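Local coordinates for protein aspergillopepsin-2 heavy chain (Aspergillus niger var. macrosporus, PDB 1Y43) that probably forms, together with its light chain, an acid-acting endopeptidase of the G1 (glutamic peptidase) family that cleaves peptide bonds within proteins, at residues 23-28 with 65-70; 59-64 with 79-84. All coordinates share one frame; numbering follows the deposited sequence.

Contact 1: residues 23-28 with 65-70; sequences LQTGVD and VTVEAT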
# COMPACT_ATOMS: atom_id res chain seq x y z
N LEU B 23 2.62 -9.08 3.79
CA LEU B 23 1.65 -9.52 2.79
C LEU B 23 1.06 -8.19 2.31
O LEU B 23 0.40 -7.47 3.09
CB LEU B 23 0.56 -10.41 3.43
CG LEU B 23 -0.71 -10.64 2.60
CD1 LEU B 23 -0.40 -11.19 1.20
CD2 LEU B 23 -1.63 -11.58 3.35
N GLN B 24 1.27 -7.85 1.04
CA GLN B 24 0.82 -6.56 0.54
C GLN B 24 0.42 -6.60 -0.93
O GLN B 24 0.82 -7.50 -1.67
CB GLN B 24 1.95 -5.54 0.69
CG GLN B 24 3.26 -6.06 0.11
CD GLN B 24 4.46 -5.15 0.36
OE1 GLN B 24 4.34 -3.98 0.71
NE2 GLN B 24 5.61 -5.73 0.13
N THR B 25 -0.43 -5.66 -1.31
CA THR B 25 -0.88 -5.58 -2.69
C THR B 25 -1.21 -4.12 -2.96
O THR B 25 -1.68 -3.40 -2.07
CB THR B 25 -2.09 -6.50 -2.97
OG1 THR B 25 -2.24 -6.67 -4.39
CG2 THR B 25 -3.39 -5.92 -2.40
N GLY B 26 -0.93 -3.67 -4.18
CA GLY B 26 -1.20 -2.28 -4.50
C GLY B 26 -0.96 -1.92 -5.94
O GLY B 26 -0.90 -2.78 -6.82
N VAL B 27 -0.77 -0.62 -6.16
CA VAL B 27 -0.59 -0.07 -7.49
C VAL B 27 0.57 0.91 -7.53
O VAL B 27 0.79 1.64 -6.56
CB VAL B 27 -1.87 0.71 -7.88
CG1 VAL B 27 -1.66 1.45 -9.19
CG2 VAL B 27 -3.07 -0.23 -7.97
N ASP B 28 1.35 0.86 -8.61
CA ASP B 28 2.47 1.79 -8.81
C ASP B 28 2.01 2.82 -9.83
O ASP B 28 1.23 2.51 -10.73
CB ASP B 28 3.68 1.09 -9.45
CG ASP B 28 4.50 0.28 -8.46
OD1 ASP B 28 4.25 0.34 -7.26
OD2 ASP B 28 5.43 -0.40 -8.90
N VAL B 65 -8.38 -2.52 -2.77
CA VAL B 65 -7.34 -3.51 -2.51
C VAL B 65 -7.59 -4.20 -1.17
O VAL B 65 -7.96 -3.57 -0.18
CB VAL B 65 -5.92 -2.88 -2.50
CG1 VAL B 65 -5.48 -2.55 -3.91
CG2 VAL B 65 -5.87 -1.62 -1.61
N THR B 66 -7.31 -5.50 -1.14
CA THR B 66 -7.52 -6.30 0.06
C THR B 66 -6.49 -7.41 0.21
O THR B 66 -6.14 -8.07 -0.77
CB THR B 66 -8.89 -7.03 -0.05
OG1 THR B 66 -9.93 -6.07 -0.23
CG2 THR B 66 -9.17 -7.88 1.18
N VAL B 67 -5.95 -7.56 1.42
CA VAL B 67 -5.07 -8.69 1.72
C VAL B 67 -5.76 -9.44 2.87
O VAL B 67 -6.39 -8.83 3.74
CB VAL B 67 -3.61 -8.33 2.14
CG1 VAL B 67 -2.83 -7.78 0.95
CG2 VAL B 67 -3.58 -7.38 3.32
N GLU B 68 -5.69 -10.76 2.83
CA GLU B 68 -6.30 -11.61 3.84
C GLU B 68 -5.31 -12.73 4.17
O GLU B 68 -4.69 -13.30 3.27
CB GLU B 68 -7.59 -12.22 3.30
CG GLU B 68 -8.73 -11.23 3.05
CD GLU B 68 -9.97 -11.89 2.43
OE1 GLU B 68 -10.01 -13.15 2.35
OE2 GLU B 68 -10.91 -11.16 2.02
N ALA B 69 -5.18 -13.04 5.46
CA ALA B 69 -4.29 -14.10 5.90
C ALA B 69 -5.15 -15.23 6.46
O ALA B 69 -5.95 -15.00 7.36
CB ALA B 69 -3.36 -13.59 7.00
N THR B 70 -5.01 -16.42 5.90
CA THR B 70 -5.77 -17.57 6.39
C THR B 70 -4.96 -18.33 7.46
O THR B 70 -5.49 -19.19 8.18
CB THR B 70 -6.20 -18.50 5.22
OG1 THR B 70 -5.07 -18.81 4.41
CG2 THR B 70 -7.26 -17.82 4.37

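Contact 2: residues 59-64 with 79-84; sequences EGDSIK and VENLTT. With SO4 (sulfate ion), chain G.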
# COMPACT_ATOMS: atom_id res chain seq x y z
N GLU B 59 -5.70 6.44 -14.85
CA GLU B 59 -5.85 7.59 -13.97
C GLU B 59 -7.34 7.78 -13.66
O GLU B 59 -8.19 7.61 -14.55
CB GLU B 59 -5.31 8.87 -14.63
CG GLU B 59 -5.19 10.08 -13.70
CD GLU B 59 -6.50 10.82 -13.42
OE1 GLU B 59 -7.44 10.74 -14.24
OE2 GLU B 59 -6.58 11.51 -12.37
N GLY B 60 -7.65 8.06 -12.40
CA GLY B 60 -9.02 8.30 -12.02
C GLY B 60 -9.86 7.10 -11.66
O GLY B 60 -10.96 7.27 -11.15
N ASP B 61 -9.38 5.89 -11.94
CA ASP B 61 -10.15 4.69 -11.63
C ASP B 61 -10.22 4.47 -10.12
O ASP B 61 -9.30 4.83 -9.38
CB ASP B 61 -9.49 3.46 -12.24
CG ASP B 61 -9.65 3.37 -13.75
OD1 ASP B 61 -10.45 4.14 -14.33
OD2 ASP B 61 -8.99 2.51 -14.34
N SER B 62 -11.33 3.88 -9.69
CA SER B 62 -11.54 3.55 -8.29
C SER B 62 -11.06 2.13 -8.09
O SER B 62 -11.53 1.20 -8.75
CB SER B 62 -13.01 3.63 -7.95
OG SER B 62 -13.40 4.98 -7.82
N ILE B 63 -10.10 1.98 -7.18
CA ILE B 63 -9.51 0.69 -6.91
C ILE B 63 -9.79 0.25 -5.48
O ILE B 63 -9.79 1.08 -4.56
CB ILE B 63 -7.97 0.77 -7.07
CG1 ILE B 63 -7.61 1.28 -8.47
CG2 ILE B 63 -7.31 -0.55 -6.77
CD1 ILE B 63 -8.16 0.46 -9.62
N LYS B 64 -10.09 -1.03 -5.29
CA LYS B 64 -10.28 -1.57 -3.94
C LYS B 64 -9.22 -2.66 -3.77
O LYS B 64 -9.14 -3.57 -4.60
CB LYS B 64 -11.68 -2.15 -3.75
CG LYS B 64 -11.91 -2.71 -2.36
CD LYS B 64 -13.35 -3.15 -2.17
CE LYS B 64 -13.58 -3.79 -0.80
NZ LYS B 64 -14.94 -4.41 -0.74
N VAL B 79 -6.99 -7.20 -6.04
CA VAL B 79 -7.06 -5.85 -6.59
C VAL B 79 -8.30 -5.80 -7.48
O VAL B 79 -8.45 -6.60 -8.42
CB VAL B 79 -5.82 -5.48 -7.47
CG1 VAL B 79 -6.03 -4.11 -8.12
CG2 VAL B 79 -4.55 -5.47 -6.61
N GLU B 80 -9.22 -4.92 -7.13
CA GLU B 80 -10.44 -4.79 -7.90
C GLU B 80 -10.52 -3.39 -8.46
O GLU B 80 -10.35 -2.41 -7.74
CB GLU B 80 -11.65 -5.03 -7.02
CG GLU B 80 -12.97 -4.91 -7.75
CD GLU B 80 -14.18 -5.12 -6.85
OE1 GLU B 80 -14.04 -5.04 -5.60
OE2 GLU B 80 -15.29 -5.33 -7.40
N ASN B 81 -10.72 -3.29 -9.77
CA ASN B 81 -10.88 -1.99 -10.40
C ASN B 81 -12.40 -1.81 -10.48
O ASN B 81 -13.06 -2.40 -11.34
CB ASN B 81 -10.27 -1.99 -11.80
CG ASN B 81 -10.31 -0.63 -12.44
OD1 ASN B 81 -11.25 0.15 -12.21
ND2 ASN B 81 -9.31 -0.32 -13.24
N LEU B 82 -12.95 -1.05 -9.54
CA LEU B 82 -14.39 -0.83 -9.47
C LEU B 82 -14.94 -0.15 -10.70
O LEU B 82 -16.06 -0.46 -11.13
CB LEU B 82 -14.73 -0.04 -8.21
CG LEU B 82 -14.26 -0.73 -6.93
CD1 LEU B 82 -14.57 0.12 -5.71
CD2 LEU B 82 -14.94 -2.08 -6.81
N THR B 83 -14.14 0.71 -11.32
CA THR B 83 -14.56 1.45 -12.50
C THR B 83 -14.82 0.56 -13.71
O THR B 83 -15.78 0.77 -14.45
CB THR B 83 -13.49 2.50 -12.87
OG1 THR B 83 -13.24 3.34 -11.74
CG2 THR B 83 -13.94 3.35 -14.06
N THR B 84 -13.97 -0.44 -13.90
CA THR B 84 -14.11 -1.33 -15.05
C THR B 84 -14.73 -2.68 -14.73
O THR B 84 -15.00 -3.46 -15.63
CB THR B 84 -12.75 -1.58 -15.70
OG1 THR B 84 -11.88 -2.21 -14.75
CG2 THR B 84 -12.12 -0.27 -16.14
S SO4 G . -16.72 -5.86 -3.52
O1 SO4 G . -16.87 -6.06 -5.02
O2 SO4 G . -16.70 -4.38 -3.23
O3 SO4 G . -17.88 -6.51 -2.80
O4 SO4 G . -15.42 -6.48 -3.06

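Contact 1: residues 23-28 with 65-70
L23 and V67 make the tightest apolar contact between these two strands: L23 CG lies 3.7 Å from V67 CB, and the two side chains lie alongside, pointing opposite ways. The leucine's first torsion (chi1 164°) sets CG opposite the backbone N, beside the carbonyl carbon, and its CD2 reaches the backbone at E68 O, 3.5 Å away. V67 answers with CG1, which settles against the backbone of Q24, 3.9 Å from its CA, and meets T25 CG2 at the same distance. That methyl also lies 4.0 Å from V65 CB. Threonine suits the place because its two branches divide the work: the methyl joins the valines while OG1, buried, bonds to the carbonyl oxygen of W41. V65 CG1 lies 4.3 Å from G26 CA.

The strands run nearly antiparallel, 169° between their directions, and the axes of the two short segments come within 6.7 Å, yet no hydrogen bond joins them; branched side chains hold them together. Farther out, backbone bonds fix 23-28 between strands 4-13 and 35-45, while V11 and I13 extend the apolar surface under V65 and V67. Along its edge, 65-68 pairs antiparallel with a strand of the partner chain, presumably the light chain. Two separate sheets packed face to face, here through three aliphatic side chains and a threonine methyl, are typical of a beta sandwich, consistent with this family's concanavalin-like fold.

Contact 2: residues 59-64 with 79-84
K64 and E80 form a hydrogen-bonded antiparallel pair, K64 N giving to E80 O at 2.8 Å and E80 N returning to K64 O at 2.9 Å. I63 and N81, the next pair, are non-hydrogen-bonded, and beyond them L82 N gives to S62 O, though along a bent path (133° at the hydrogen).

Side chains take over where the strands end. T83 OG1 accepts a nearly straight bond from S62 N at 2.9 Å, so a hydroxyl does the work of a backbone carbonyl. N81 ND2 meets D61 OD2 at 3.1 Å; the oxygen lies in the amide plane, but the amide comes from above the carboxylate plane. Both groups have second partners, T56 O for N81 ND2 and S58 N for D61 OD2. N81 OD1 meanwhile accepts from T84 N, an Asx motif that suits asparagine to the turn after the strand.

On the face of I63, CG2 makes the apolar contact with V79 CG1 (4.0 Å), while CD1 rests against the amide carbon N81 CG. On the opposite face the fully extended K64 carries NZ past E80 to a sulfate, probably from the crystallisation liquor, bonding to its O2 at 3.0 Å.

Within the three-stranded sheet this hairpin is flanked by strand 86-92, which pairs with V79, and by a strand of the partner chain alongside S62-K64, so the sheet continues across the interface.

In the fold
From the N terminus the chain first passes through 23-28, in the first part of strand 22-32 of the large mixed sheet. It then runs through strands 35-45 and 50-52 before 59-64 leads directly into 65-70, where contact 1 closes a loop of 36 residues. After the hairpin turn, 79-84 comes back to 59-64, and contact 2 closes a shorter loop of 14. The segments alternate, so the two closures cross, sharing strand 62-69. Contact 1 ties this strand to the other sheet, contact 2 to its neighbour within its own sheet. They meet at V79, whose CG2 packs against both T25 and V65.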